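Local coordinates for protein aryl acylamidase (bacterium CSBL00001, PDB 4YJ6) that probably hydrolyses the amide bond of N-acylated aryl amines, an amidase signature enzyme activity, at residues N196-Q201 / P226-V231; K11-I16 / V231-L236; A444-G449 / A472-F477. All coordinates share one frame; numbering follows the deposited sequence.

Contact 1 of 3, residues N196-Q201 / P226-V231; sequences NTYGFQ and PITRTV
A methyl of Val231 sits over one face of the Tyr198 ring. Val231 CG2 lies 3.9 Å from the centroid of the Tyr198 ring and only 8° off the ring normal, which defines a CH-pi contact over the middle of that face. A different group reaches the rim: Thr228 OG1 approaches close to the ring plane, 3.7 Å from Tyr198 CD2, because the Tyr198 and Thr228 side chains run alongside each other and point the same way. With Tyr198 CG trans to the main-chain nitrogen (chi1 -180°), and therefore beside the carbonyl carbon, the ring meets Val231 CG2 with one face. The Thr228 hydroxyl is held in turn by a bond from Thr228 OG1 to Thr230 O of 2.7 Å, made from above the carbonyl plane. Beyond the segments, Tyr198 OH is bonded to Ser474 OG on helix 467-480, so the phenol is fixed at its polar end as well.

Ile227 points its side chain to the face of the sheet opposite Tyr198 and Thr228, and Gly199 is its non-hydrogen-bonded antiparallel partner. There Ile227 CG2 slants across to Thr197, 3.5 Å from Thr197 OG1, a hydroxyl that also bonds Thr195.

Three backbone bonds set the register. Tyr198 N to Thr228 O measures 2.8 Å, and the return bond from Thr228 N to Tyr198 O 2.9 Å. Phe200 N to Pro226 O is longer at 3.1 Å but almost perfectly straight.

The strand axes run at 161°, confirming an antiparallel pair. Such pairing, with 198-201 between 223-228 and 443-451, belongs to the mixed central sheet of the amidase signature fold; Thr230 is the N-cap of the following helix 231-241, its OG1 bonding Asp233 N.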
loop_
_atom_site.group_PDB
_atom_site.type_symbol
_atom_site.label_atom_id
_atom_site.label_comp_id
_atom_site.label_asym_id
_atom_site.label_seq_id
_atom_site.Cartn_x
_atom_site.Cartn_y
_atom_site.Cartn_z
ATOM N N ASN A 196 -11.315 -3.509 2.799
ATOM C CA ASN A 196 -11.420 -4.814 3.468
ATOM C C ASN A 196 -10.300 -5.737 3.004
ATOM O O ASN A 196 -10.500 -6.932 2.915
ATOM C CB ASN A 196 -12.801 -5.502 3.179
ATOM C CG ASN A 196 -13.130 -6.591 4.162
ATOM O OD1 ASN A 196 -13.229 -6.330 5.359
ATOM N ND2 ASN A 196 -13.340 -7.812 3.670
ATOM N N THR A 197 -9.127 -5.176 2.701
ATOM C CA THR A 197 -7.984 -6.014 2.370
ATOM C C THR A 197 -6.845 -5.821 3.364
ATOM O O THR A 197 -6.870 -4.913 4.197
ATOM C CB THR A 197 -7.526 -5.767 0.937
ATOM O OG1 THR A 197 -7.357 -4.361 0.710
ATOM C CG2 THR A 197 -8.599 -6.315 -0.054
ATOM N N TYR A 198 -5.893 -6.751 3.323
ATOM C CA TYR A 198 -4.776 -6.726 4.261
ATOM C C TYR A 198 -3.585 -6.062 3.594
ATOM O O TYR A 198 -3.133 -6.503 2.530
ATOM C CB TYR A 198 -4.463 -8.155 4.642
ATOM C CG TYR A 198 -3.309 -8.293 5.629
ATOM C CD1 TYR A 198 -3.459 -7.897 6.966
ATOM C CD2 TYR A 198 -2.084 -8.820 5.230
ATOM C CE1 TYR A 198 -2.424 -8.049 7.870
ATOM C CE2 TYR A 198 -1.034 -8.958 6.122
ATOM C CZ TYR A 198 -1.206 -8.567 7.435
ATOM O OH TYR A 198 -0.177 -8.710 8.309
ATOM N N GLY A 199 -3.066 -4.998 4.201
ATOM C CA GLY A 199 -1.974 -4.257 3.590
ATOM C C GLY A 199 -0.772 -4.342 4.500
ATOM O O GLY A 199 -0.846 -3.861 5.636
ATOM N N PHE A 200 0.342 -4.901 4.007
ATOM C CA PHE A 200 1.523 -5.117 4.853
ATOM C C PHE A 200 2.649 -4.140 4.497
ATOM O O PHE A 200 3.193 -4.217 3.378
ATOM C CB PHE A 200 2.068 -6.561 4.731
ATOM C CG PHE A 200 3.080 -6.877 5.801
ATOM C CD1 PHE A 200 2.658 -7.380 7.025
ATOM C CD2 PHE A 200 4.422 -6.625 5.611
ATOM C CE1 PHE A 200 3.566 -7.647 8.048
ATOM C CE2 PHE A 200 5.347 -6.889 6.619
ATOM C CZ PHE A 200 4.908 -7.382 7.849
ATOM N N GLN A 201 2.993 -3.249 5.436
ATOM C CA GLN A 201 4.071 -2.256 5.263
ATOM C C GLN A 201 5.291 -2.736 6.070
ATOM O O GLN A 201 5.289 -2.687 7.309
ATOM C CB GLN A 201 3.597 -0.853 5.722
ATOM C CG GLN A 201 4.743 0.215 5.776
ATOM C CD GLN A 201 5.091 0.539 7.208
ATOM O OE1 GLN A 201 4.212 0.952 7.978
ATOM N NE2 GLN A 201 6.346 0.333 7.596
ATOM N N PRO A 226 2.932 -5.866 -0.224
ATOM C CA PRO A 226 1.758 -6.525 -0.787
ATOM C C PRO A 226 0.433 -6.075 -0.169
ATOM O O PRO A 226 0.376 -5.772 1.027
ATOM C CB PRO A 226 2.014 -7.989 -0.460
ATOM C CG PRO A 226 2.678 -7.924 0.898
ATOM C CD PRO A 226 3.554 -6.660 0.840
ATOM N N ILE A 227 -0.608 -6.067 -1.004
ATOM C CA ILE A 227 -1.992 -6.012 -0.537
ATOM C C ILE A 227 -2.641 -7.347 -0.909
ATOM O O ILE A 227 -2.527 -7.775 -2.045
ATOM C CB ILE A 227 -2.721 -4.831 -1.192
ATOM C CG1 ILE A 227 -2.048 -3.528 -0.754
ATOM C CG2 ILE A 227 -4.264 -4.829 -0.829
ATOM C CD1 ILE A 227 -2.551 -2.271 -1.490
ATOM N N THR A 228 -3.271 -8.019 0.058
ATOM C CA THR A 228 -3.806 -9.373 -0.164
ATOM C C THR A 228 -5.170 -9.503 0.525
ATOM O O THR A 228 -5.622 -8.583 1.189
ATOM C CB THR A 228 -2.900 -10.447 0.467
ATOM O OG1 THR A 228 -2.770 -10.191 1.872
ATOM C CG2 THR A 228 -1.506 -10.442 -0.170
ATOM N N ARG A 229 -5.818 -10.659 0.396
ATOM C CA ARG A 229 -7.056 -10.901 1.142
ATOM C C ARG A 229 -6.785 -11.753 2.360
ATOM O O ARG A 229 -7.618 -11.785 3.272
ATOM C CB ARG A 229 -8.128 -11.593 0.272
ATOM C CG ARG A 229 -8.667 -10.671 -0.855
ATOM C CD ARG A 229 -9.807 -11.299 -1.674
ATOM N NE ARG A 229 -9.350 -12.508 -2.343
ATOM C CZ ARG A 229 -8.716 -12.526 -3.520
ATOM N NH1 ARG A 229 -8.524 -11.412 -4.226
ATOM N NH2 ARG A 229 -8.309 -13.687 -3.998
ATOM N N THR A 230 -5.661 -12.472 2.382
ATOM C CA THR A 230 -5.299 -13.293 3.546
ATOM C C THR A 230 -3.918 -12.946 4.052
ATOM O O THR A 230 -3.052 -12.505 3.294
ATOM C CB THR A 230 -5.266 -14.802 3.241
ATOM O OG1 THR A 230 -4.118 -15.119 2.407
ATOM C CG2 THR A 230 -6.539 -15.231 2.530
ATOM N N VAL A 231 -3.706 -13.193 5.336
ATOM C CA VAL A 231 -2.409 -12.926 5.924
ATOM C C VAL A 231 -1.388 -13.917 5.383
ATOM O O VAL A 231 -0.251 -13.532 5.115
ATOM C CB VAL A 231 -2.476 -12.951 7.470
ATOM C CG1 VAL A 231 -1.076 -12.733 8.071
ATOM C CG2 VAL A 231 -3.478 -11.857 7.936
#

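Contact 2 of 3, residues K11-I16 / V231-L236; sequences KSAAEI and VRDAAL
The N-terminal end of helix 13-21 is the structural element here: its first two amides, Ala13 N and Ala14 N, are both taken up by the carboxylate of Asp233 on helix 231-241. The grip is two-pronged. Ala13 N makes a hydrogen bond of 2.7 Å to Asp233 OD2, which it meets from above the carboxylate plane, 39° out of it. Ala14 N makes a second hydrogen bond, 3.0 Å to Asp233 OD1, on the syn side and 32° out of plane. The carboxylate can bridge the two because Asp233 CG is directed opposite its own carbonyl carbon (chi1 -81°), towards helix 13-21.

Ser12, the N-cap residue, completes the end through a capping box with Glu15. Glu15 N bonds Ser12 OG at 2.9 Å, and Ser12 N bonds Glu15 OE1 at the same 2.9 Å. Alongside the polar grip runs a small apolar patch: Ala14 CB is 3.8 Å from Leu236 CD1 and 4.1 Å from Arg232 CD, the latter carried by an exposed side chain.

In its own helix, the backbone N of Asp233 is capped by Thr230 OG1. Two amide donors at a helix start, at the positive end of the helix dipole, would be expected to stabilise the negative charge of Asp233, and the charge to stabilise helix 13-21 in return.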
loop_
_atom_site.group_PDB
_atom_site.type_symbol
_atom_site.label_atom_id
_atom_site.label_comp_id
_atom_site.label_asym_id
_atom_site.label_seq_id
_atom_site.Cartn_x
_atom_site.Cartn_y
_atom_site.Cartn_z
ATOM N N LYS A 11 -9.576 -17.021 -5.712
ATOM C CA LYS A 11 -8.594 -17.988 -5.259
ATOM C C LYS A 11 -7.430 -17.238 -4.593
ATOM O O LYS A 11 -7.059 -16.146 -5.057
ATOM C CB LYS A 11 -8.049 -18.811 -6.417
ATOM C CG LYS A 11 -9.102 -19.732 -7.032
ATOM C CD LYS A 11 -9.299 -20.999 -6.185
ATOM C CE LYS A 11 -10.103 -22.066 -6.973
ATOM N NZ LYS A 11 -11.532 -21.658 -7.132
ATOM N N SER A 12 -6.873 -17.830 -3.543
ATOM C CA SER A 12 -5.690 -17.245 -2.895
ATOM C C SER A 12 -4.418 -17.515 -3.691
ATOM O O SER A 12 -4.384 -18.374 -4.570
ATOM C CB SER A 12 -5.522 -17.772 -1.474
ATOM O OG SER A 12 -5.121 -19.119 -1.486
ATOM N N ALA A 13 -3.360 -16.759 -3.404
ATOM C CA ALA A 13 -2.068 -17.060 -4.023
ATOM C C ALA A 13 -1.614 -18.460 -3.623
ATOM O O ALA A 13 -1.069 -19.192 -4.448
ATOM C CB ALA A 13 -1.004 -16.009 -3.603
ATOM N N ALA A 14 -1.819 -18.832 -2.353
ATOM C CA ALA A 14 -1.445 -20.171 -1.916
ATOM C C ALA A 14 -2.205 -21.211 -2.744
ATOM O O ALA A 14 -1.629 -22.210 -3.177
ATOM C CB ALA A 14 -1.752 -20.356 -0.420
ATOM N N GLU A 15 -3.479 -20.975 -2.989
ATOM C CA GLU A 15 -4.271 -21.934 -3.778
ATOM C C GLU A 15 -3.793 -22.004 -5.217
ATOM O O GLU A 15 -3.652 -23.086 -5.766
ATOM C CB GLU A 15 -5.750 -21.571 -3.735
ATOM C CG GLU A 15 -6.355 -21.901 -2.371
ATOM C CD GLU A 15 -7.783 -21.416 -2.203
ATOM O OE1 GLU A 15 -8.121 -20.323 -2.705
ATOM O OE2 GLU A 15 -8.577 -22.124 -1.515
ATOM N N ILE A 16 -3.562 -20.855 -5.843
ATOM C CA ILE A 16 -3.065 -20.863 -7.226
ATOM C C ILE A 16 -1.718 -21.547 -7.354
ATOM O O ILE A 16 -1.472 -22.315 -8.302
ATOM C CB ILE A 16 -2.986 -19.443 -7.786
ATOM C CG1 ILE A 16 -4.433 -18.948 -7.992
ATOM C CG2 ILE A 16 -2.260 -19.449 -9.144
ATOM C CD1 ILE A 16 -4.531 -17.484 -8.180
ATOM N N VAL A 231 -3.706 -13.193 5.336
ATOM C CA VAL A 231 -2.409 -12.926 5.924
ATOM C C VAL A 231 -1.388 -13.917 5.383
ATOM O O VAL A 231 -0.251 -13.532 5.115
ATOM C CB VAL A 231 -2.476 -12.951 7.470
ATOM C CG1 VAL A 231 -1.076 -12.733 8.071
ATOM C CG2 VAL A 231 -3.478 -11.857 7.936
ATOM N N ARG A 232 -1.796 -15.175 5.162
ATOM C CA ARG A 232 -0.893 -16.178 4.603
ATOM C C ARG A 232 -0.365 -15.711 3.228
ATOM O O ARG A 232 0.814 -15.863 2.930
ATOM C CB ARG A 232 -1.614 -17.541 4.426
ATOM C CG ARG A 232 -0.749 -18.611 3.687
ATOM C CD ARG A 232 -1.463 -19.980 3.639
ATOM N NE ARG A 232 -1.598 -20.460 5.021
ATOM C CZ ARG A 232 -2.745 -20.793 5.645
ATOM N NH1 ARG A 232 -3.937 -20.778 5.012
ATOM N NH2 ARG A 232 -2.699 -21.174 6.930
ATOM N N ASP A 233 -1.218 -15.149 2.385
ATOM C CA ASP A 233 -0.734 -14.736 1.064
ATOM C C ASP A 233 0.271 -13.603 1.223
ATOM O O ASP A 233 1.196 -13.458 0.413
ATOM C CB ASP A 233 -1.853 -14.256 0.149
ATOM C CG ASP A 233 -2.607 -15.419 -0.523
ATOM O OD1 ASP A 233 -2.199 -16.589 -0.357
ATOM O OD2 ASP A 233 -3.583 -15.119 -1.218
ATOM N N ALA A 234 0.060 -12.749 2.205
ATOM C CA ALA A 234 1.007 -11.648 2.407
ATOM C C ALA A 234 2.337 -12.200 2.888
ATOM O O ALA A 234 3.401 -11.743 2.489
ATOM C CB ALA A 234 0.431 -10.640 3.444
ATOM N N ALA A 235 2.292 -13.213 3.752
ATOM C CA ALA A 235 3.537 -13.826 4.207
ATOM C C ALA A 235 4.263 -14.494 3.049
ATOM O O ALA A 235 5.493 -14.420 2.965
ATOM C CB ALA A 235 3.267 -14.837 5.300
ATOM N N LEU A 236 3.522 -15.156 2.159
ATOM C CA LEU A 236 4.163 -15.774 0.992
ATOM C C LEU A 236 4.833 -14.673 0.108
ATOM O O LEU A 236 5.991 -14.830 -0.338
ATOM C CB LEU A 236 3.153 -16.586 0.172
ATOM C CG LEU A 236 2.653 -17.852 0.887
ATOM C CD1 LEU A 236 1.546 -18.479 0.053
ATOM C CD2 LEU A 236 3.757 -18.923 1.206
#

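Contact 3 of 3, residues A444-G449 / A472-F477; sequences ASVPAG and AASAAF
Val446 and Phe477 mark where helix 467-480 packs on the central mixed sheet of the amidase signature fold, over strand 443-451. The axes of the two segments lie 9.5 Å apart at closest approach and 15° from parallel, so helix and strand run in nearly the same direction, linked by the intervening strand 454-462.

The apolar part rests on the branching of Val446. Its two methyls serve different partners: CG1 is directed opposite the carbonyl carbon (chi1 -66°) and meets Ser474, while CG2 turns to the phenyl ring. Val446 CG2 stands 4.0 Å from Phe477 CD2, obliquely, with the two side chains slanting across one another. Val446 CG1 is 4.0 Å from Ser474 CB. Phe477 also touches Met458 of strand 454-462 and Ala293 and Val296 of helix 284-299, and so lies between strand 443-451, its neighbour 454-462 and that helix.

Where polar atoms are concerned, the hydroxyl of Ser474 comes close to apolar groups of the strand without bonding them: Ser474 OG is 3.8 Å from Val446 CG1 and 4.1 Å from Ala444 CB. Its polar needs are met elsewhere, by Val470 O one turn earlier in the same helix and by Tyr198 OH from the adjacent strand. This buried serine thereby ties the helix to strand 198-201.

Main-chain atoms meet the end of the ring. The CA of Ala448 lies 4.4 Å from Phe477 CZ, again obliquely. More pointed is the carbonyl of Pro447, which comes to the rim and not over a face: Pro447 O lies in the ring plane, 3.4 Å from Phe477 CE2.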
loop_
_atom_site.group_PDB
_atom_site.type_symbol
_atom_site.label_atom_id
_atom_site.label_comp_id
_atom_site.label_asym_id
_atom_site.label_seq_id
_atom_site.Cartn_x
_atom_site.Cartn_y
_atom_site.Cartn_z
ATOM N N ALA A 444 0.685 -3.261 9.673
ATOM C CA ALA A 444 -0.223 -3.796 8.664
ATOM C C ALA A 444 -1.627 -3.330 8.986
ATOM O O ALA A 444 -1.999 -3.255 10.146
ATOM C CB ALA A 444 -0.159 -5.333 8.649
ATOM N N SER A 445 -2.394 -3.021 7.951
ATOM C CA SER A 445 -3.807 -2.727 8.140
ATOM C C SER A 445 -4.597 -4.037 8.034
ATOM O O SER A 445 -4.548 -4.702 7.001
ATOM C CB SER A 445 -4.319 -1.721 7.121
ATOM O OG SER A 445 -5.697 -1.425 7.409
ATOM N N VAL A 446 -5.324 -4.380 9.101
ATOM C CA VAL A 446 -6.217 -5.543 9.119
ATOM C C VAL A 446 -7.689 -5.102 9.060
ATOM O O VAL A 446 -8.110 -4.208 9.792
ATOM C CB VAL A 446 -6.035 -6.458 10.382
ATOM C CG1 VAL A 446 -4.649 -7.099 10.366
ATOM C CG2 VAL A 446 -6.217 -5.697 11.712
ATOM N N PRO A 447 -8.485 -5.758 8.223
ATOM C CA PRO A 447 -9.899 -5.376 8.138
ATOM C C PRO A 447 -10.566 -5.586 9.482
ATOM O O PRO A 447 -10.495 -6.684 10.028
ATOM C CB PRO A 447 -10.453 -6.374 7.087
ATOM C CG PRO A 447 -9.244 -6.590 6.141
ATOM C CD PRO A 447 -8.052 -6.618 7.093
ATOM N N ALA A 448 -11.197 -4.537 10.009
ATOM C CA ALA A 448 -11.773 -4.610 11.352
ATOM C C ALA A 448 -13.283 -4.750 11.314
ATOM O O ALA A 448 -13.895 -4.853 12.369
ATOM C CB ALA A 448 -11.396 -3.350 12.142
ATOM N N GLY A 449 -13.874 -4.704 10.120
ATOM C CA GLY A 449 -15.330 -4.757 9.999
ATOM C C GLY A 449 -15.898 -3.716 9.058
ATOM O O GLY A 449 -15.167 -3.047 8.330
ATOM N N ALA A 472 2.198 -12.359 13.063
ATOM C CA ALA A 472 1.595 -13.263 14.066
ATOM C C ALA A 472 0.284 -12.663 14.594
ATOM O O ALA A 472 -0.771 -13.343 14.670
ATOM C CB ALA A 472 2.549 -13.496 15.214
ATOM N N ALA A 473 0.327 -11.395 14.969
ATOM C CA ALA A 473 -0.893 -10.748 15.481
ATOM C C ALA A 473 -1.991 -10.661 14.401
ATOM O O ALA A 473 -3.197 -10.800 14.694
ATOM C CB ALA A 473 -0.546 -9.353 15.995
ATOM N N SER A 474 -1.586 -10.375 13.161
ATOM C CA SER A 474 -2.531 -10.253 12.069
ATOM C C SER A 474 -3.233 -11.586 11.848
ATOM O O SER A 474 -4.447 -11.618 11.652
ATOM C CB SER A 474 -1.796 -9.844 10.762
ATOM O OG SER A 474 -1.203 -8.557 10.906
ATOM N N ALA A 475 -2.462 -12.676 11.811
ATOM C CA ALA A 475 -3.063 -13.987 11.532
ATOM C C ALA A 475 -3.956 -14.406 12.703
ATOM O O ALA A 475 -4.967 -15.046 12.498
ATOM C CB ALA A 475 -1.996 -15.055 11.275
ATOM N N ALA A 476 -3.537 -14.081 13.915
ATOM C CA ALA A 476 -4.352 -14.410 15.094
ATOM C C ALA A 476 -5.698 -13.680 15.020
ATOM O O ALA A 476 -6.785 -14.259 15.291
ATOM C CB ALA A 476 -3.583 -14.048 16.346
ATOM N N PHE A 477 -5.658 -12.402 14.656
ATOM C CA PHE A 477 -6.894 -11.622 14.520
ATOM C C PHE A 477 -7.743 -12.182 13.369
ATOM O O PHE A 477 -8.951 -12.272 13.473
ATOM C CB PHE A 477 -6.559 -10.141 14.291
ATOM C CG PHE A 477 -7.758 -9.251 14.238
ATOM C CD1 PHE A 477 -8.341 -8.805 15.416
ATOM C CD2 PHE A 477 -8.315 -8.876 13.013
ATOM C CE1 PHE A 477 -9.485 -7.988 15.379
ATOM C CE2 PHE A 477 -9.434 -8.043 12.953
ATOM C CZ PHE A 477 -10.029 -7.599 14.138
#

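How the contacts relate
Contacts 1 and 3 are buried and share one sheet: strands 198-201 and 443-451 are neighbours, joined by the backbone bond between Gly199 and Ser445. Contact 1 rests on strand-to-strand amide bonds, contact 3 on van der Waals packing of side chains, with strand backbone at the phenyl ring. From contact centre to chain centre, contact 1 lies at about 9 Å, contact 3 at about 15 Å and the partly buried contact 2 at about 17 Å. The polar content of contact 2 is two backbone amides on one carboxylate, beside a small apolar patch. Val231 lies in a segment of contacts 1 and 2, makes its cross-segment contact in contact 1, and also touches Ser474 and Ala475 of contact 3.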